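Local structure of polysaccharide Lyase Family 6 (Bacteroides cellulosilyticus, 6QPS) at residues 242-255 against 259-271. The protein probably cleaves the mannuronic acid-rich chains of alginate as a calcium-binding polysaccharide lyase of family 6. Residues are numbered along the deposited sequence; the frame is centred on the assembly and turned at random.
Sequences ENEIISVKSCHNVL and LFYESAGGLVCRH. With CA (calcium ion), chain C; ACT (acetate ion), chain D.
With CG anti to the carbonyl carbon (chi1 -69°) and the rest of its chain extended, Lys-249 runs alongside His-271, both side chains pointing the same way, and its CE comes 3.6 Å from CD2 of that ring. Its NZ then reaches an acetate oxygen, ACT O, at 2.8 Å, and a water that also bonds His-271 NE2. The acetate, probably from the crystallisation liquor, is held by Ser-220 as well. CG of Arg-270 lies over the centre of one face of the imidazole, while the guanidinium of Arg-270 bonds to Ser-338. Were Lys-249 cut back to an alanine, the acetate would probably lose the ammonium that grips it, and the His-271 ring the aliphatic chain along one flank. Beneath these side chains, strands 244-249 and 266-271 pair in parallel, as strands from successive coils of the right-handed beta-helix expected of this lyase family. Val-248 N donates to Val-268 O at 2.9 Å; at the following bulge Val-248 O accepts from both Arg-270 N and His-271 N. On the same face as Lys-249, Glu-244 OE1 binds the calcium ion at 2.3 Å, and Ser-247 OG donates to its OE2 from above the carboxylate plane. Both oxygens of Glu-242 also bind the calcium, with Asn-210 and Glu-213 completing the protein ligands. Inside the coil, Ile-246 CD1 meets the edge of the Phe-260 ring, 3.9 Å from CZ, while Ile-245 CD1 sits 3.5 Å from Ser-263 CB.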
loop_
_atom_site.group_PDB
_atom_site.type_symbol
_atom_site.label_atom_id
_atom_site.label_comp_id
_atom_site.label_asym_id
_atom_site.label_seq_id
_atom_site.Cartn_x
_atom_site.Cartn_y
_atom_site.Cartn_z
ATOM N N GLU A 242 -9.268 -5.924 5.785
ATOM C CA GLU A 242 -10.413 -5.044 5.565
ATOM C C GLU A 242 -10.445 -4.646 4.093
ATOM O O GLU A 242 -9.577 -5.033 3.309
ATOM C CB GLU A 242 -10.315 -3.796 6.438
ATOM C CG GLU A 242 -9.052 -2.973 6.169
ATOM C CD GLU A 242 -9.333 -1.493 6.282
ATOM O OE1 GLU A 242 -9.738 -0.879 5.269
ATOM O OE2 GLU A 242 -9.151 -0.947 7.397
ATOM N N ASN A 243 -11.390 -3.765 3.744
ATOM C CA ASN A 243 -11.653 -3.473 2.341
ATOM C C ASN A 243 -10.593 -2.601 1.683
ATOM O O ASN A 243 -10.559 -2.554 0.449
ATOM C CB ASN A 243 -13.066 -2.918 2.129
ATOM C CG ASN A 243 -13.309 -1.604 2.804
ATOM O OD1 ASN A 243 -12.448 -1.063 3.481
ATOM N ND2 ASN A 243 -14.510 -1.068 2.611
ATOM N N GLU A 244 -9.702 -1.954 2.448
ATOM C CA GLU A 244 -8.590 -1.203 1.862
ATOM C C GLU A 244 -7.283 -1.957 2.123
ATOM O O GLU A 244 -6.817 -2.029 3.273
ATOM C CB GLU A 244 -8.456 0.201 2.458
ATOM C CG GLU A 244 -9.671 1.087 2.334
ATOM C CD GLU A 244 -9.483 2.385 3.088
ATOM O OE1 GLU A 244 -9.347 2.317 4.339
ATOM O OE2 GLU A 244 -9.453 3.463 2.435
ATOM N N ILE A 245 -6.643 -2.444 1.048
ATOM C CA ILE A 245 -5.258 -2.904 1.144
ATOM C C ILE A 245 -4.335 -1.702 1.275
ATOM O O ILE A 245 -3.529 -1.597 2.220
ATOM C CB ILE A 245 -4.878 -3.751 -0.085
ATOM C CG1 ILE A 245 -5.817 -4.943 -0.299
ATOM C CG2 ILE A 245 -3.421 -4.193 0.027
ATOM C CD1 ILE A 245 -5.636 -5.557 -1.684
ATOM N N ILE A 246 -4.458 -0.767 0.330
ATOM C CA ILE A 246 -3.772 0.516 0.357
ATOM C C ILE A 246 -4.849 1.586 0.404
ATOM O O ILE A 246 -5.737 1.616 -0.471
ATOM C CB ILE A 246 -2.883 0.729 -0.872
ATOM C CG1 ILE A 246 -1.870 -0.413 -1.044
ATOM C CG2 ILE A 246 -2.197 2.091 -0.772
ATOM C CD1 ILE A 246 -0.979 -0.228 -2.276
ATOM N N SER A 247 -4.781 2.440 1.420
ATOM C CA SER A 247 -5.671 3.595 1.563
ATOM C C SER A 247 -4.863 4.863 1.272
ATOM O O SER A 247 -4.053 5.315 2.090
ATOM C CB SER A 247 -6.234 3.578 2.970
ATOM O OG SER A 247 -7.157 4.602 3.220
ATOM N N VAL A 248 -5.029 5.397 0.063
ATOM C CA VAL A 248 -4.337 6.617 -0.351
ATOM C C VAL A 248 -5.147 7.809 0.158
ATOM O O VAL A 248 -6.326 7.945 -0.190
ATOM C CB VAL A 248 -4.166 6.677 -1.883
ATOM C CG1 VAL A 248 -3.360 7.932 -2.246
ATOM C CG2 VAL A 248 -3.485 5.413 -2.447
ATOM N N LYS A 249 -4.533 8.638 1.009
ATOM C CA LYS A 249 -5.196 9.767 1.655
ATOM C C LYS A 249 -4.325 11.027 1.581
ATOM O O LYS A 249 -4.128 11.732 2.578
ATOM C CB LYS A 249 -5.560 9.421 3.108
ATOM C CG LYS A 249 -6.674 8.367 3.222
ATOM C CD LYS A 249 -7.029 8.071 4.680
ATOM C CE LYS A 249 -8.391 7.411 4.799
ATOM N NZ LYS A 249 -8.748 7.072 6.212
ATOM N N SER A 250 -3.794 11.323 0.388
ATOM C CA SER A 250 -2.948 12.491 0.138
ATOM C C SER A 250 -2.747 12.586 -1.376
ATOM O O SER A 250 -3.314 11.794 -2.140
ATOM C CB SER A 250 -1.639 12.437 0.925
ATOM O OG SER A 250 -0.917 11.259 0.591
ATOM N N CYS A 251 -1.989 13.598 -1.813
ATOM C CA CYS A 251 -1.932 13.975 -3.220
ATOM C C CYS A 251 -0.632 13.591 -3.917
ATOM O O CYS A 251 0.448 13.560 -3.312
ATOM C CB CYS A 251 -2.153 15.490 -3.388
ATOM S SG CYS A 251 -3.681 16.173 -2.703
ATOM N N HIS A 252 -0.746 13.339 -5.226
ATOM C CA HIS A 252 0.401 13.199 -6.126
ATOM C C HIS A 252 1.265 11.971 -5.831
ATOM O O HIS A 252 2.454 11.956 -6.151
ATOM C CB HIS A 252 1.264 14.464 -6.179
ATOM C CG HIS A 252 0.547 15.701 -6.600
ATOM N ND1 HIS A 252 0.203 15.948 -7.914
ATOM C CD2 HIS A 252 0.144 16.786 -5.894
ATOM C CE1 HIS A 252 -0.371 17.137 -7.993
ATOM N NE2 HIS A 252 -0.419 17.667 -6.786
ATOM N N ASN A 253 0.685 10.917 -5.257
ATOM C CA ASN A 253 1.405 9.673 -5.045
ATOM C C ASN A 253 1.426 8.855 -6.335
ATOM O O ASN A 253 0.614 9.054 -7.245
ATOM C CB ASN A 253 0.737 8.887 -3.913
ATOM C CG ASN A 253 0.702 9.703 -2.628
ATOM O OD1 ASN A 253 1.750 9.966 -2.028
ATOM N ND2 ASN A 253 -0.484 10.109 -2.197
ATOM N N VAL A 254 2.360 7.915 -6.402
ATOM C CA VAL A 254 2.547 7.051 -7.570
ATOM C C VAL A 254 2.501 5.603 -7.091
ATOM O O VAL A 254 3.292 5.216 -6.223
ATOM C CB VAL A 254 3.885 7.302 -8.282
ATOM C CG1 VAL A 254 4.024 6.417 -9.484
ATOM C CG2 VAL A 254 4.000 8.753 -8.739
ATOM N N LEU A 255 1.583 4.808 -7.642
ATOM C CA LEU A 255 1.423 3.399 -7.275
ATOM C C LEU A 255 1.577 2.604 -8.569
ATOM O O LEU A 255 0.705 2.670 -9.449
ATOM C CB LEU A 255 0.074 3.164 -6.585
ATOM C CG LEU A 255 -0.053 3.934 -5.254
ATOM C CD1 LEU A 255 -0.785 5.261 -5.443
ATOM C CD2 LEU A 255 -0.693 3.107 -4.154
ATOM N N LEU A 259 1.578 -6.105 -7.333
ATOM C CA LEU A 259 0.773 -7.309 -7.545
ATOM C C LEU A 259 -0.083 -7.532 -6.308
ATOM O O LEU A 259 0.454 -7.604 -5.197
ATOM C CB LEU A 259 1.652 -8.547 -7.774
ATOM C CG LEU A 259 0.912 -9.889 -7.864
ATOM C CD1 LEU A 259 0.031 -9.974 -9.080
ATOM C CD2 LEU A 259 1.952 -11.010 -7.846
ATOM N N PHE A 260 -1.408 -7.650 -6.506
ATOM C CA PHE A 260 -2.383 -7.880 -5.430
ATOM C C PHE A 260 -2.975 -9.271 -5.633
ATOM O O PHE A 260 -3.781 -9.477 -6.540
ATOM C CB PHE A 260 -3.463 -6.803 -5.441
ATOM C CG PHE A 260 -2.910 -5.401 -5.294
ATOM C CD1 PHE A 260 -2.515 -4.668 -6.405
ATOM C CD2 PHE A 260 -2.722 -4.829 -4.041
ATOM C CE1 PHE A 260 -1.989 -3.379 -6.271
ATOM C CE2 PHE A 260 -2.202 -3.548 -3.916
ATOM C CZ PHE A 260 -1.831 -2.837 -5.034
ATOM N N TYR A 261 -2.542 -10.232 -4.811
ATOM C CA TYR A 261 -2.826 -11.649 -5.018
ATOM C C TYR A 261 -3.673 -12.188 -3.879
ATOM O O TYR A 261 -3.239 -12.183 -2.719
ATOM C CB TYR A 261 -1.506 -12.422 -5.090
ATOM C CG TYR A 261 -1.589 -13.928 -5.296
ATOM C CD1 TYR A 261 -1.739 -14.799 -4.208
ATOM C CD2 TYR A 261 -1.488 -14.484 -6.565
ATOM C CE1 TYR A 261 -1.781 -16.166 -4.391
ATOM C CE2 TYR A 261 -1.538 -15.853 -6.759
ATOM C CZ TYR A 261 -1.707 -16.694 -5.668
ATOM O OH TYR A 261 -1.744 -18.067 -5.815
ATOM N N GLU A 262 -4.864 -12.689 -4.223
ATOM C CA GLU A 262 -5.782 -13.302 -3.252
ATOM C C GLU A 262 -6.012 -12.408 -2.027
ATOM O O GLU A 262 -6.109 -12.895 -0.901
ATOM C CB GLU A 262 -5.291 -14.691 -2.825
ATOM C CG GLU A 262 -5.363 -15.726 -3.943
ATOM C CD GLU A 262 -5.069 -17.151 -3.483
ATOM O OE1 GLU A 262 -4.624 -17.366 -2.330
ATOM O OE2 GLU A 262 -5.275 -18.066 -4.309
ATOM N N SER A 263 -6.126 -11.096 -2.249
ATOM C CA SER A 263 -6.196 -10.118 -1.163
ATOM C C SER A 263 -7.595 -9.519 -1.108
ATOM O O SER A 263 -8.031 -8.870 -2.072
ATOM C CB SER A 263 -5.132 -9.026 -1.362
ATOM O OG SER A 263 -3.816 -9.535 -1.137
ATOM N N ALA A 264 -8.275 -9.687 0.032
ATOM C CA ALA A 264 -9.679 -9.283 0.182
ATOM C C ALA A 264 -9.838 -7.790 0.481
ATOM O O ALA A 264 -10.411 -7.384 1.495
ATOM C CB ALA A 264 -10.351 -10.117 1.273
ATOM N N GLY A 265 -9.377 -6.978 -0.452
ATOM C CA GLY A 265 -9.544 -5.536 -0.409
ATOM C C GLY A 265 -9.096 -4.955 -1.730
ATOM O O GLY A 265 -8.862 -5.684 -2.692
ATOM N N GLY A 266 -9.008 -3.621 -1.785
ATOM C CA GLY A 266 -8.671 -2.917 -3.012
ATOM C C GLY A 266 -7.591 -1.874 -2.825
ATOM O O GLY A 266 -7.097 -1.616 -1.713
ATOM N N LEU A 267 -7.206 -1.291 -3.961
ATOM C CA LEU A 267 -6.374 -0.095 -4.027
ATOM C C LEU A 267 -7.321 1.105 -4.066
ATOM O O LEU A 267 -8.038 1.308 -5.055
ATOM C CB LEU A 267 -5.473 -0.163 -5.258
ATOM C CG LEU A 267 -4.372 0.895 -5.364
ATOM C CD1 LEU A 267 -3.417 0.563 -6.536
ATOM C CD2 LEU A 267 -4.900 2.351 -5.500
ATOM N N VAL A 268 -7.359 1.879 -2.984
ATOM C CA VAL A 268 -8.401 2.887 -2.815
ATOM C C VAL A 268 -7.826 4.297 -2.807
ATOM O O VAL A 268 -7.005 4.639 -1.940
ATOM C CB VAL A 268 -9.212 2.635 -1.536
ATOM C CG1 VAL A 268 -10.352 3.647 -1.374
ATOM C CG2 VAL A 268 -9.749 1.189 -1.535
ATOM N N CYS A 269 -8.286 5.130 -3.753
ATOM C CA CYS A 269 -7.977 6.564 -3.791
ATOM C C CYS A 269 -9.022 7.216 -2.891
ATOM O O CYS A 269 -10.049 7.731 -3.353
ATOM C CB CYS A 269 -8.074 7.087 -5.224
ATOM S SG CYS A 269 -6.686 6.556 -6.273
ATOM N N ARG A 270 -8.777 7.144 -1.571
ATOM C CA ARG A 270 -9.803 7.484 -0.581
ATOM C C ARG A 270 -9.935 8.983 -0.353
ATOM O O ARG A 270 -11.056 9.517 -0.347
ATOM C CB ARG A 270 -9.544 6.740 0.739
ATOM C CG ARG A 270 -10.559 7.078 1.826
ATOM C CD ARG A 270 -12.000 6.689 1.447
ATOM N NE ARG A 270 -12.949 7.158 2.452
ATOM C CZ ARG A 270 -13.546 8.342 2.437
ATOM N NH1 ARG A 270 -13.338 9.177 1.423
ATOM N NH2 ARG A 270 -14.369 8.693 3.418
ATOM N N HIS A 271 -8.808 9.656 -0.126
ATOM C CA HIS A 271 -8.789 11.108 0.001
ATOM C C HIS A 271 -7.574 11.628 -0.776
ATOM O O HIS A 271 -6.616 10.890 -1.015
ATOM C CB HIS A 271 -8.620 11.591 1.453
ATOM C CG HIS A 271 -9.651 11.140 2.444
ATOM N ND1 HIS A 271 -11.011 11.323 2.291
ATOM C CD2 HIS A 271 -9.483 10.633 3.692
ATOM C CE1 HIS A 271 -11.636 10.894 3.379
ATOM N NE2 HIS A 271 -10.730 10.486 4.250
HETATM CA CA CA C . -10.098 1.280 6.248
HETATM C C ACT D . -8.056 9.392 8.995
HETATM O O ACT D . -7.800 9.228 7.807
HETATM O OXT ACT D . -8.374 10.447 9.596
HETATM C CH3 ACT D . -8.051 8.131 9.853
HETATM O O HOH W 1 -11.328 8.651 6.365
HETATM O O HOH W 2 -10.822 3.564 6.713
HETATM O O HOH W 3 -12.278 0.957 5.143
#